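Local coordinates for protein putative alpha-L-fucosidase (Bacteroides thetaiotaomicron, PDB 4H41) that is a putative alpha-L-fucosidase of the TIM-barrel class, probably hydrolysing terminal fucose linkages in host glycans, at residues 82-87 with 144-149; 78-83 with 92-97; 72-77 with 159-164; 38-43 with 309-314. One frame throughout, in Å; residues are numbered along the deposited sequence.

Contact 1 (82-87 with 144-149); sequences MTYPSP and DEVWKM
Tyr-84 and Ser-86 converge on a single carboxylate oxygen, OE2 of Glu-145. The phenol OH of Tyr-84 donates to Glu-145 OE2 over 2.6 Å, meeting the anti lone pair of that oxygen, the one turned away from OE1. The hydroxyl OG of Ser-86 donates to the same Glu-145 OE2 at 2.5 Å, a very short bond. Two donors thus grip one oxygen while the carboxylate stands almost upright against the phenol ring, their planes 84° apart. Glu-145 reaches them because its CG lies between the backbone N and the carbonyl carbon (chi1 69°), from where the chain runs out extended. Its other oxygen, OE1, accepts a hydrogen bond from the backbone N of Tyr-88 and also lies 3.3 Å from CD of Pro-87, the proline ring and the glutamate chain running antiparallel alongside each other.

Around this polar centre the packing is apolar. CG2 of Val-146 comes obliquely to the phenol end of the ring, 3.4 Å from CZ of Tyr-84. Selenomethionine Met-149, bent at its last torsion, brings SE to the ring edge, 5.5 Å from the Tyr-84 centroid and 78° off the normal, a Met-aromatic contact. The same SE packs against CD of Pro-87 at 3.9 Å. Val-102 and Val-142 also touch the tyrosine.

Pro-85 forms the centre of an inverse gamma turn, and Ser-86 OG also accepts a hydrogen bond from Leu-89 N. The arrangement is that of a serine N-cap opening helix 87-91, with a glutamate from helix 136-151 joining the cap to the outer helical layer of a TIM barrel.

Contact 2 (78-83 with 92-97); sequences YRKFMT and KGCYMP
The backbones of Lys-80 and Cys-94 come within 4.2 Å, CA to CA, in segments whose directions differ by 35°, and one nearly straight hydrogen bond joins the two segments, Tyr-95 N to Lys-80 O at 2.8 Å. Beside it, water 2 accepts from Met-82 N and donates to Tyr-95 O, adding an indirect backbone link.

Tyr-95 is used on both its face and its edge. CB of Lys-80 sits over the ring face, 3.7 Å from the Tyr-95 centroid, a CH-pi contact. With CG of Lys-80 anti to the carbonyl carbon (chi1 -68°), the extended chain passes obliquely across the ring, CD lying 3.5 Å from Tyr-95 OH. The ring's CD2 edge points at the centre of the Phe-81 face, giving a T-shaped pair with planes 77° apart.

The contact lies between two turn motifs. A type II' beta turn from Tyr-78 to Phe-81 closes the short hairpin of strands 77-78 and 81-82, while Gly-93, at positive phi, is the C-prime residue of a Schellman motif ending helix 87-91.

Farther along, selenomethionine Met-82 lays CG 3.7 Å from CD of Pro-97, the two side chains meeting at about a right angle. Lys-80 NZ donates to water 1, which in turn donates to Gly-93 O at 2.6 Å. The charge of that lysine is met by a salt bridge to Asp-250 of the second subunit, whose Met-295 packs on Phe-81.

Contact 3 (72-77 with 159-164); sequences IMIRSG and GWYISG
Ile-72 and Ile-74 press on Tyr-161 from two directions, and this apolar side is the dense part of the contact. CG2 of Ile-72 lies 3.5 Å from CB of Tyr-161, the side chains meeting at about a right angle. Ile-74 runs alongside the tyrosine in the same direction, and Ile-74 CG1 lies 3.8 Å from Tyr-161 CE2. The carbonyl O of Ile-74 lies in the plane of the phenol ring at the edge, 3.2 Å from CD2 of Tyr-161. CB of Ser-163 approaches that same Ile-74 O at 3.4 Å. This oxygen is buried and has no hydrogen-bond partner in the model; its nearest neighbours across the contact are carbons of Tyr-161 and Ser-163.

Strands 70-73 and 157-162 are not neighbours in the TIM barrel: strand 115-119 separates them, and side chains rather than backbone bonds bridge the interval. With CG opposite the backbone N (chi1 167°), the Tyr-161 ring lies alongside Ile-74, and Phe-38 meets it edge-to-face.

The other side is hydrated. Water 3 joins Tyr-161 OH, at 2.7 Å, to Arg-75 NH2 and Ser-163 O. Water 4 accepts from Arg-75 NE at 2.9 Å and donates to Ser-163 O, which therefore receives two waters. Arg-75 NH1 is held by Ile-42 O. A phenylalanine in place of this tyrosine would probably keep the isoleucine packing but leave water 3 and the unidentified bound molecule, now hydrogen-bonded to OH, each short of a partner.

Contact 4 (38-43 with 309-314); sequences FLDEIS and ITFEFS
Phe-38 and Thr-310 make a buried strand-to-strand contact at the closure of the TIM barrel, where strand 34-39, the first, lies parallel to 307-310, the eighth. The evidence is the bond Phe-38 N to Thr-310 O, 3.0 Å long. Farther along, side chains carry most of the contact.

The Phe-38 ring has CE2 3.6 Å from CD1 of Ile-309, an oblique crossing. CB of Phe-38 packs 3.9 Å from CD2 of Phe-311, the two side chains roughly perpendicular. Phe-311 in turn offers its edge to Asp-40: OD1 of Asp-40 lies in the ring plane, 3.4 Å from CE2 of Phe-311, with carboxylate and ring planes 81° apart. Asp-40 OD2 accepts a hydrogen bond from Ser-43 OG at 2.6 Å, which would limit rotation of the carboxylate. Phe-311 also lies beside an unidentified bound molecule.

Glu-312 follows a cis peptide bond. Its CG is placed opposite the backbone N (chi1 -170°), and a bend at chi2 brings Glu-312 OE2 to Asp-40 N at 2.8 Å. The donor comes to the anti side, 33° out of the carboxylate plane. OE1 accepts a hydrogen bond from His-315 ND1, and Glu-312 is the N-cap residue of helix 313-316. Shortening this glutamate to an alanine is likely to leave Asp-40 N and the His-315 imidazole without these acceptors, and the start of helix 313-316 without its cap. Across the same junction, water 5 donates to Phe-38 O at 2.9 Å and accepts from Ser-314 N at 2.8 Å.

How the contacts relate
Contact 4 joins the first and last barrel strands, 34-39 and 307-310, and encloses the other three along the chain; contact 3, its centre about 10 Å away, bridges strands 70-73 and 157-162 inside the same barrel. Strands 34-39 and 70-73 are neighbours, probably hydrogen-bonded from Leu-39 N to Ile-72 O at 2.8 Å. Contacts 1 and 2, with centres about 11 Å apart, share Met-82 and Thr-83 and lie on the periphery, about 21 Å from the chain centre. Thr-83 OG1, probably hydrogen-bonded to Ser-76 O, ties them to contact 3. From the end of strand 70-73 the chain runs on into segment 77-97, which packs on helix 136-151 and meets the second subunit.

Contact 1 (82-87 with 144-149)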
# COMPACT_ATOMS: atom_id res chain seq x y z
N MSE B 82 -24.70 -3.78 1.54
CA MSE B 82 -25.39 -3.49 2.78
C MSE B 82 -24.76 -4.27 3.93
O MSE B 82 -24.07 -5.26 3.74
CB MSE B 82 -26.89 -3.78 2.67
CG MSE B 82 -27.20 -5.25 2.48
SE MSE B 82 -29.09 -5.61 2.18
CE MSE B 82 -29.19 -5.23 0.36
N THR B 83 -25.05 -3.79 5.14
CA THR B 83 -24.52 -4.34 6.39
C THR B 83 -25.50 -5.22 7.13
O THR B 83 -25.13 -5.79 8.16
CB THR B 83 -24.10 -3.19 7.31
OG1 THR B 83 -25.24 -2.42 7.67
CG2 THR B 83 -23.03 -2.33 6.71
N TYR B 84 -26.75 -5.28 6.70
CA TYR B 84 -27.78 -6.09 7.36
C TYR B 84 -28.81 -6.53 6.30
O TYR B 84 -28.85 -5.91 5.23
CB TYR B 84 -28.43 -5.27 8.50
CG TYR B 84 -29.33 -4.16 8.01
CD1 TYR B 84 -28.81 -2.96 7.56
CD2 TYR B 84 -30.72 -4.32 8.00
CE1 TYR B 84 -29.63 -1.95 7.07
CE2 TYR B 84 -31.55 -3.30 7.55
CZ TYR B 84 -31.01 -2.09 7.14
OH TYR B 84 -31.80 -1.13 6.58
N PRO B 85 -29.67 -7.52 6.60
CA PRO B 85 -30.61 -8.03 5.58
C PRO B 85 -31.83 -7.14 5.46
O PRO B 85 -32.90 -7.46 5.96
CB PRO B 85 -30.94 -9.44 6.07
CG PRO B 85 -30.81 -9.35 7.54
CD PRO B 85 -29.71 -8.36 7.81
N SER B 86 -31.65 -5.99 4.81
CA SER B 86 -32.69 -4.97 4.63
C SER B 86 -33.79 -5.43 3.69
O SER B 86 -33.54 -5.49 2.49
CB SER B 86 -32.07 -3.70 4.06
OG SER B 86 -33.04 -2.80 3.55
N PRO B 87 -35.05 -5.63 4.14
CA PRO B 87 -36.10 -5.98 3.19
C PRO B 87 -36.25 -4.93 2.08
O PRO B 87 -36.39 -5.27 0.92
CB PRO B 87 -37.37 -6.07 4.06
CG PRO B 87 -36.87 -6.33 5.41
CD PRO B 87 -35.56 -5.63 5.53
N ASP B 144 -36.97 3.59 9.15
CA ASP B 144 -38.20 2.93 9.64
C ASP B 144 -37.96 1.44 9.97
O ASP B 144 -38.25 1.01 11.08
CB ASP B 144 -39.31 3.05 8.60
CG ASP B 144 -40.52 2.18 8.93
OD1 ASP B 144 -41.15 2.41 10.00
OD2 ASP B 144 -40.78 1.19 8.17
N GLU B 145 -37.32 0.71 9.07
CA GLU B 145 -37.15 -0.74 9.29
C GLU B 145 -36.08 -1.03 10.34
O GLU B 145 -36.25 -1.93 11.15
CB GLU B 145 -36.87 -1.50 7.96
CG GLU B 145 -35.54 -1.20 7.32
CD GLU B 145 -35.25 -1.89 6.00
OE1 GLU B 145 -36.18 -2.35 5.31
OE2 GLU B 145 -34.05 -1.91 5.64
N VAL B 146 -35.04 -0.22 10.38
CA VAL B 146 -33.96 -0.40 11.34
C VAL B 146 -34.43 -0.10 12.78
O VAL B 146 -34.02 -0.80 13.69
CB VAL B 146 -32.75 0.45 10.90
CG1 VAL B 146 -31.84 0.77 12.05
CG2 VAL B 146 -32.01 -0.30 9.79
N TRP B 147 -35.27 0.89 12.99
CA TRP B 147 -35.82 1.12 14.34
C TRP B 147 -36.63 -0.10 14.79
O TRP B 147 -36.49 -0.57 15.91
CB TRP B 147 -36.71 2.37 14.41
CG TRP B 147 -37.12 2.64 15.83
CD1 TRP B 147 -38.35 2.41 16.39
CD2 TRP B 147 -36.24 2.93 16.92
NE1 TRP B 147 -38.30 2.64 17.75
CE2 TRP B 147 -37.01 2.97 18.10
CE3 TRP B 147 -34.88 3.27 16.99
CZ2 TRP B 147 -36.45 3.23 19.35
CZ3 TRP B 147 -34.32 3.50 18.24
CH2 TRP B 147 -35.11 3.52 19.39
N LYS B 148 -37.43 -0.65 13.88
CA LYS B 148 -38.27 -1.81 14.22
C LYS B 148 -37.46 -3.08 14.41
O LYS B 148 -37.72 -3.83 15.34
CB LYS B 148 -39.32 -2.04 13.13
CG LYS B 148 -40.39 -0.94 13.14
CD LYS B 148 -41.22 -0.92 11.85
N MSE B 149 -36.48 -3.31 13.54
CA MSE B 149 -35.68 -4.54 13.56
C MSE B 149 -34.61 -4.54 14.65
O MSE B 149 -34.33 -5.57 15.23
CB MSE B 149 -35.01 -4.75 12.19
CG MSE B 149 -35.99 -5.07 11.06
SE MSE B 149 -35.05 -4.90 9.31
CE MSE B 149 -33.95 -6.53 9.48

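Contact 2 (78-83 with 92-97)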
# COMPACT_ATOMS: atom_id res chain seq x y z
N TYR B 78 -23.84 1.06 1.04
CA TYR B 78 -23.21 1.92 0.06
C TYR B 78 -23.53 1.35 -1.32
O TYR B 78 -23.07 0.25 -1.65
CB TYR B 78 -21.71 2.04 0.31
CG TYR B 78 -21.03 2.87 -0.76
CD1 TYR B 78 -21.50 4.14 -1.09
CD2 TYR B 78 -19.97 2.35 -1.49
CE1 TYR B 78 -20.92 4.88 -2.11
CE2 TYR B 78 -19.37 3.09 -2.51
CZ TYR B 78 -19.85 4.35 -2.82
OH TYR B 78 -19.34 5.08 -3.85
N ARG B 79 -24.36 2.07 -2.08
CA ARG B 79 -24.83 1.62 -3.39
C ARG B 79 -25.46 0.21 -3.22
O ARG B 79 -26.40 0.11 -2.42
CB ARG B 79 -23.71 1.66 -4.43
CG ARG B 79 -23.19 3.08 -4.69
CD ARG B 79 -22.14 3.12 -5.78
NE ARG B 79 -21.48 4.41 -5.88
CZ ARG B 79 -21.86 5.45 -6.62
NH1 ARG B 79 -22.96 5.37 -7.36
NH2 ARG B 79 -21.17 6.58 -6.61
N LYS B 80 -24.97 -0.87 -3.86
CA LYS B 80 -25.64 -2.19 -3.73
C LYS B 80 -25.14 -3.04 -2.56
O LYS B 80 -25.68 -4.11 -2.32
CB LYS B 80 -25.56 -2.97 -5.03
CG LYS B 80 -26.40 -2.29 -6.11
CD LYS B 80 -26.57 -3.15 -7.36
CE LYS B 80 -27.67 -2.61 -8.23
NZ LYS B 80 -27.91 -3.45 -9.43
N PHE B 81 -24.18 -2.55 -1.79
CA PHE B 81 -23.67 -3.28 -0.63
C PHE B 81 -24.41 -2.83 0.63
O PHE B 81 -24.73 -1.65 0.77
CB PHE B 81 -22.16 -3.10 -0.48
CG PHE B 81 -21.40 -3.88 -1.52
CD1 PHE B 81 -21.10 -5.22 -1.33
CD2 PHE B 81 -21.08 -3.30 -2.74
CE1 PHE B 81 -20.48 -5.96 -2.32
CE2 PHE B 81 -20.38 -4.03 -3.71
CZ PHE B 81 -20.16 -5.37 -3.53
N MSE B 82 -24.70 -3.78 1.54
CA MSE B 82 -25.39 -3.49 2.78
C MSE B 82 -24.76 -4.27 3.93
O MSE B 82 -24.07 -5.26 3.74
CB MSE B 82 -26.89 -3.78 2.67
CG MSE B 82 -27.20 -5.25 2.48
SE MSE B 82 -29.09 -5.61 2.18
CE MSE B 82 -29.19 -5.23 0.36
N THR B 83 -25.05 -3.79 5.14
CA THR B 83 -24.52 -4.34 6.39
C THR B 83 -25.50 -5.22 7.13
O THR B 83 -25.13 -5.79 8.16
CB THR B 83 -24.10 -3.19 7.31
OG1 THR B 83 -25.24 -2.42 7.67
CG2 THR B 83 -23.03 -2.33 6.71
N LYS B 92 -34.89 -3.45 -3.81
CA LYS B 92 -34.29 -2.52 -4.76
C LYS B 92 -33.10 -3.16 -5.54
O LYS B 92 -32.47 -2.45 -6.32
CB LYS B 92 -33.84 -1.23 -4.05
CG LYS B 92 -35.00 -0.41 -3.46
CD LYS B 92 -35.78 0.34 -4.55
CE LYS B 92 -37.16 0.75 -4.13
NZ LYS B 92 -37.85 1.50 -5.22
N GLY B 93 -32.82 -4.44 -5.36
CA GLY B 93 -31.75 -5.13 -6.09
C GLY B 93 -30.37 -5.10 -5.47
O GLY B 93 -29.39 -5.44 -6.14
N CYS B 94 -30.28 -4.78 -4.18
CA CYS B 94 -28.99 -4.74 -3.50
C CYS B 94 -28.59 -6.16 -3.05
O CYS B 94 -29.40 -7.08 -3.05
CB CYS B 94 -29.02 -3.75 -2.35
SG CYS B 94 -29.37 -2.04 -2.89
N TYR B 95 -27.31 -6.34 -2.73
CA TYR B 95 -26.74 -7.67 -2.47
C TYR B 95 -26.91 -8.15 -1.05
O TYR B 95 -26.52 -7.45 -0.11
CB TYR B 95 -25.24 -7.64 -2.78
CG TYR B 95 -24.86 -7.06 -4.13
CD1 TYR B 95 -25.63 -7.31 -5.27
CD2 TYR B 95 -23.75 -6.24 -4.26
CE1 TYR B 95 -25.29 -6.76 -6.50
CE2 TYR B 95 -23.42 -5.68 -5.49
CZ TYR B 95 -24.21 -5.92 -6.60
OH TYR B 95 -23.87 -5.40 -7.83
N MSE B 96 -27.42 -9.37 -0.87
CA MSE B 96 -27.52 -9.96 0.46
C MSE B 96 -26.09 -10.15 1.01
O MSE B 96 -25.29 -10.82 0.35
CB MSE B 96 -28.25 -11.32 0.37
CG MSE B 96 -28.40 -12.04 1.69
SE MSE B 96 -29.73 -11.20 2.80
CE MSE B 96 -30.12 -12.73 4.00
N PRO B 97 -25.77 -9.61 2.19
CA PRO B 97 -24.43 -9.86 2.78
C PRO B 97 -24.41 -11.22 3.47
O PRO B 97 -25.46 -11.76 3.80
CB PRO B 97 -24.30 -8.73 3.81
CG PRO B 97 -25.69 -8.51 4.26
CD PRO B 97 -26.60 -8.81 3.11
O HOH W 1 -28.94 -5.80 -8.68
O HOH W 2 -24.06 -6.46 0.64

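Contact 3 (72-77 with 159-164)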
# COMPACT_ATOMS: atom_id res chain seq x y z
N ILE B 72 -19.38 3.72 15.88
CA ILE B 72 -20.26 4.28 14.86
C ILE B 72 -20.11 3.52 13.57
O ILE B 72 -19.05 3.66 12.90
CB ILE B 72 -19.96 5.77 14.62
CG1 ILE B 72 -19.99 6.61 15.93
CG2 ILE B 72 -20.92 6.31 13.55
CD1 ILE B 72 -18.66 7.18 16.32
N MSE B 73 -21.15 2.78 13.15
CA MSE B 73 -21.09 2.05 11.88
C MSE B 73 -21.28 3.07 10.80
O MSE B 73 -22.31 3.72 10.77
CB MSE B 73 -22.14 0.95 11.83
CG MSE B 73 -21.84 -0.06 10.71
SE MSE B 73 -23.30 -1.33 10.56
CE MSE B 73 -24.59 -0.10 10.07
N ILE B 74 -20.27 3.31 10.01
CA ILE B 74 -20.23 4.52 9.17
C ILE B 74 -21.35 4.65 8.13
O ILE B 74 -21.87 5.75 7.98
CB ILE B 74 -18.81 4.72 8.56
CG1 ILE B 74 -18.61 6.17 8.10
CG2 ILE B 74 -18.52 3.73 7.46
CD1 ILE B 74 -17.13 6.56 7.83
N ARG B 75 -21.76 3.57 7.46
CA ARG B 75 -22.88 3.64 6.52
C ARG B 75 -23.48 2.27 6.35
O ARG B 75 -22.81 1.29 5.98
CB ARG B 75 -22.51 4.28 5.18
CG ARG B 75 -21.41 3.60 4.40
CD ARG B 75 -20.89 4.49 3.28
NE ARG B 75 -20.22 5.70 3.76
CZ ARG B 75 -18.94 5.82 4.10
NH1 ARG B 75 -18.13 4.76 4.04
NH2 ARG B 75 -18.46 6.98 4.53
N SER B 76 -24.77 2.17 6.70
CA SER B 76 -25.49 0.91 6.71
C SER B 76 -25.58 0.24 5.34
O SER B 76 -25.80 -0.97 5.25
CB SER B 76 -26.88 1.10 7.31
OG SER B 76 -27.63 2.10 6.64
N GLY B 77 -25.35 1.01 4.30
CA GLY B 77 -25.10 0.50 2.98
C GLY B 77 -24.42 1.53 2.11
O GLY B 77 -24.38 2.73 2.44
N GLY B 159 -27.76 5.93 19.03
CA GLY B 159 -27.64 7.12 18.22
C GLY B 159 -27.60 6.87 16.74
O GLY B 159 -27.59 5.71 16.29
N TRP B 160 -27.59 7.96 15.99
CA TRP B 160 -27.61 7.97 14.54
C TRP B 160 -26.48 8.80 13.99
O TRP B 160 -26.22 9.89 14.49
CB TRP B 160 -28.93 8.57 14.05
CG TRP B 160 -30.15 7.91 14.62
CD1 TRP B 160 -30.80 8.24 15.76
CD2 TRP B 160 -30.89 6.82 14.04
NE1 TRP B 160 -31.96 7.49 15.88
CE2 TRP B 160 -32.02 6.59 14.85
CE3 TRP B 160 -30.71 6.02 12.89
CZ2 TRP B 160 -32.96 5.59 14.57
CZ3 TRP B 160 -31.68 5.06 12.59
CH2 TRP B 160 -32.79 4.86 13.42
N TYR B 161 -25.84 8.31 12.94
CA TYR B 161 -24.80 9.04 12.25
C TYR B 161 -25.36 9.40 10.88
O TYR B 161 -25.71 8.51 10.10
CB TYR B 161 -23.49 8.24 12.18
CG TYR B 161 -22.51 8.85 11.20
CD1 TYR B 161 -22.05 10.15 11.38
CD2 TYR B 161 -22.12 8.16 10.07
CE1 TYR B 161 -21.18 10.73 10.46
CE2 TYR B 161 -21.22 8.72 9.16
CZ TYR B 161 -20.79 10.03 9.34
OH TYR B 161 -19.98 10.66 8.44
N ILE B 162 -25.48 10.69 10.60
CA ILE B 162 -26.00 11.18 9.30
C ILE B 162 -24.79 11.22 8.37
O ILE B 162 -23.93 12.10 8.49
CB ILE B 162 -26.73 12.53 9.50
CG1 ILE B 162 -27.91 12.36 10.48
CG2 ILE B 162 -27.21 13.08 8.15
CD1 ILE B 162 -28.38 13.62 11.08
N SER B 163 -24.67 10.17 7.55
CA SER B 163 -23.47 9.85 6.79
C SER B 163 -23.24 10.64 5.50
O SER B 163 -22.17 10.46 4.88
CB SER B 163 -23.45 8.35 6.47
OG SER B 163 -24.64 8.00 5.79
N GLY B 164 -24.14 11.53 5.13
CA GLY B 164 -23.96 12.40 3.98
C GLY B 164 -22.86 13.42 4.22
O GLY B 164 -23.07 14.38 4.97
O HOH W 3 -19.72 9.34 6.07
O HOH W 4 -21.36 8.27 3.25

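Contact 4 (38-43 with 309-314)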
# COMPACT_ATOMS: atom_id res chain seq x y z
N PHE B 38 -15.27 5.09 14.43
CA PHE B 38 -16.05 4.52 13.36
C PHE B 38 -15.70 3.07 13.24
O PHE B 38 -14.62 2.62 13.65
CB PHE B 38 -15.82 5.21 12.02
CG PHE B 38 -16.45 6.58 11.98
CD1 PHE B 38 -17.79 6.74 11.67
CD2 PHE B 38 -15.71 7.71 12.30
CE1 PHE B 38 -18.37 8.00 11.60
CE2 PHE B 38 -16.29 8.99 12.25
CZ PHE B 38 -17.62 9.12 11.92
N LEU B 39 -16.64 2.35 12.67
CA LEU B 39 -16.54 0.96 12.24
C LEU B 39 -16.69 1.10 10.75
O LEU B 39 -17.79 1.44 10.31
CB LEU B 39 -17.64 0.09 12.88
CG LEU B 39 -17.77 0.12 14.39
CD1 LEU B 39 -19.10 -0.47 14.80
CD2 LEU B 39 -16.62 -0.58 15.04
N ASP B 40 -15.64 0.85 9.95
CA ASP B 40 -15.65 1.16 8.54
C ASP B 40 -16.39 0.14 7.69
O ASP B 40 -15.79 -0.58 6.89
CB ASP B 40 -14.22 1.35 8.03
CG ASP B 40 -14.17 1.92 6.62
OD1 ASP B 40 -15.07 2.72 6.27
OD2 ASP B 40 -13.22 1.59 5.90
N GLU B 41 -17.71 0.11 7.85
CA GLU B 41 -18.64 -0.70 7.08
C GLU B 41 -19.82 0.19 6.69
O GLU B 41 -20.36 0.77 7.60
CB GLU B 41 -19.17 -1.86 7.95
CG GLU B 41 -18.10 -2.86 8.35
CD GLU B 41 -17.65 -3.83 7.29
OE1 GLU B 41 -18.24 -3.84 6.18
OE2 GLU B 41 -16.72 -4.60 7.60
N ILE B 42 -20.27 0.28 5.42
CA ILE B 42 -19.60 -0.20 4.23
C ILE B 42 -18.53 0.81 3.86
O ILE B 42 -18.84 1.97 3.69
CB ILE B 42 -20.57 -0.40 3.05
CG1 ILE B 42 -21.66 -1.44 3.35
CG2 ILE B 42 -19.79 -0.75 1.79
CD1 ILE B 42 -21.18 -2.87 3.66
N SER B 43 -17.29 0.37 3.69
CA SER B 43 -16.19 1.28 3.38
C SER B 43 -16.25 1.82 1.98
O SER B 43 -16.55 1.09 1.06
CB SER B 43 -14.86 0.56 3.55
OG SER B 43 -13.77 1.44 3.36
N ILE B 309 -13.45 11.48 18.35
CA ILE B 309 -13.71 10.18 17.75
C ILE B 309 -12.64 10.01 16.68
O ILE B 309 -11.96 10.98 16.35
CB ILE B 309 -15.16 10.04 17.21
CG1 ILE B 309 -15.40 10.94 15.96
CG2 ILE B 309 -16.16 10.35 18.34
CD1 ILE B 309 -16.78 10.75 15.33
N THR B 310 -12.51 8.81 16.10
CA THR B 310 -11.54 8.63 15.03
C THR B 310 -12.07 7.76 13.92
O THR B 310 -12.79 6.79 14.16
CB THR B 310 -10.22 7.98 15.60
OG1 THR B 310 -9.21 7.92 14.59
CG2 THR B 310 -10.43 6.56 16.14
N PHE B 311 -11.68 8.11 12.71
CA PHE B 311 -11.69 7.22 11.55
C PHE B 311 -10.22 6.79 11.44
O PHE B 311 -9.38 7.61 11.07
CB PHE B 311 -12.20 7.89 10.27
CG PHE B 311 -12.37 6.89 9.16
CD1 PHE B 311 -11.29 6.47 8.41
CD2 PHE B 311 -13.59 6.25 8.98
CE1 PHE B 311 -11.41 5.46 7.48
CE2 PHE B 311 -13.72 5.24 8.02
CZ PHE B 311 -12.63 4.86 7.27
N GLU B 312 -9.85 5.56 11.78
CA GLU B 312 -10.69 4.44 12.23
C GLU B 312 -9.84 3.51 13.05
O GLU B 312 -8.74 3.16 12.60
CB GLU B 312 -11.27 3.70 11.01
CG GLU B 312 -12.33 2.68 11.37
CD GLU B 312 -12.12 1.23 10.94
OE1 GLU B 312 -10.96 0.87 10.64
OE2 GLU B 312 -13.10 0.45 10.94
N PHE B 313 -10.31 3.12 14.20
CA PHE B 313 -9.50 2.30 15.09
C PHE B 313 -9.05 0.98 14.48
O PHE B 313 -7.85 0.67 14.55
CB PHE B 313 -10.24 2.02 16.38
CG PHE B 313 -9.48 1.19 17.37
CD1 PHE B 313 -9.59 -0.20 17.36
CD2 PHE B 313 -8.70 1.78 18.34
CE1 PHE B 313 -8.86 -0.98 18.26
CE2 PHE B 313 -7.95 0.99 19.22
CZ PHE B 313 -8.05 -0.38 19.18
N SER B 314 -9.99 0.19 13.96
CA SER B 314 -9.66 -1.19 13.51
C SER B 314 -8.51 -1.27 12.50
O SER B 314 -7.76 -2.24 12.55
CB SER B 314 -10.89 -1.90 12.98
OG SER B 314 -11.84 -1.95 14.04
O HOH W 5 -12.76 0.58 14.36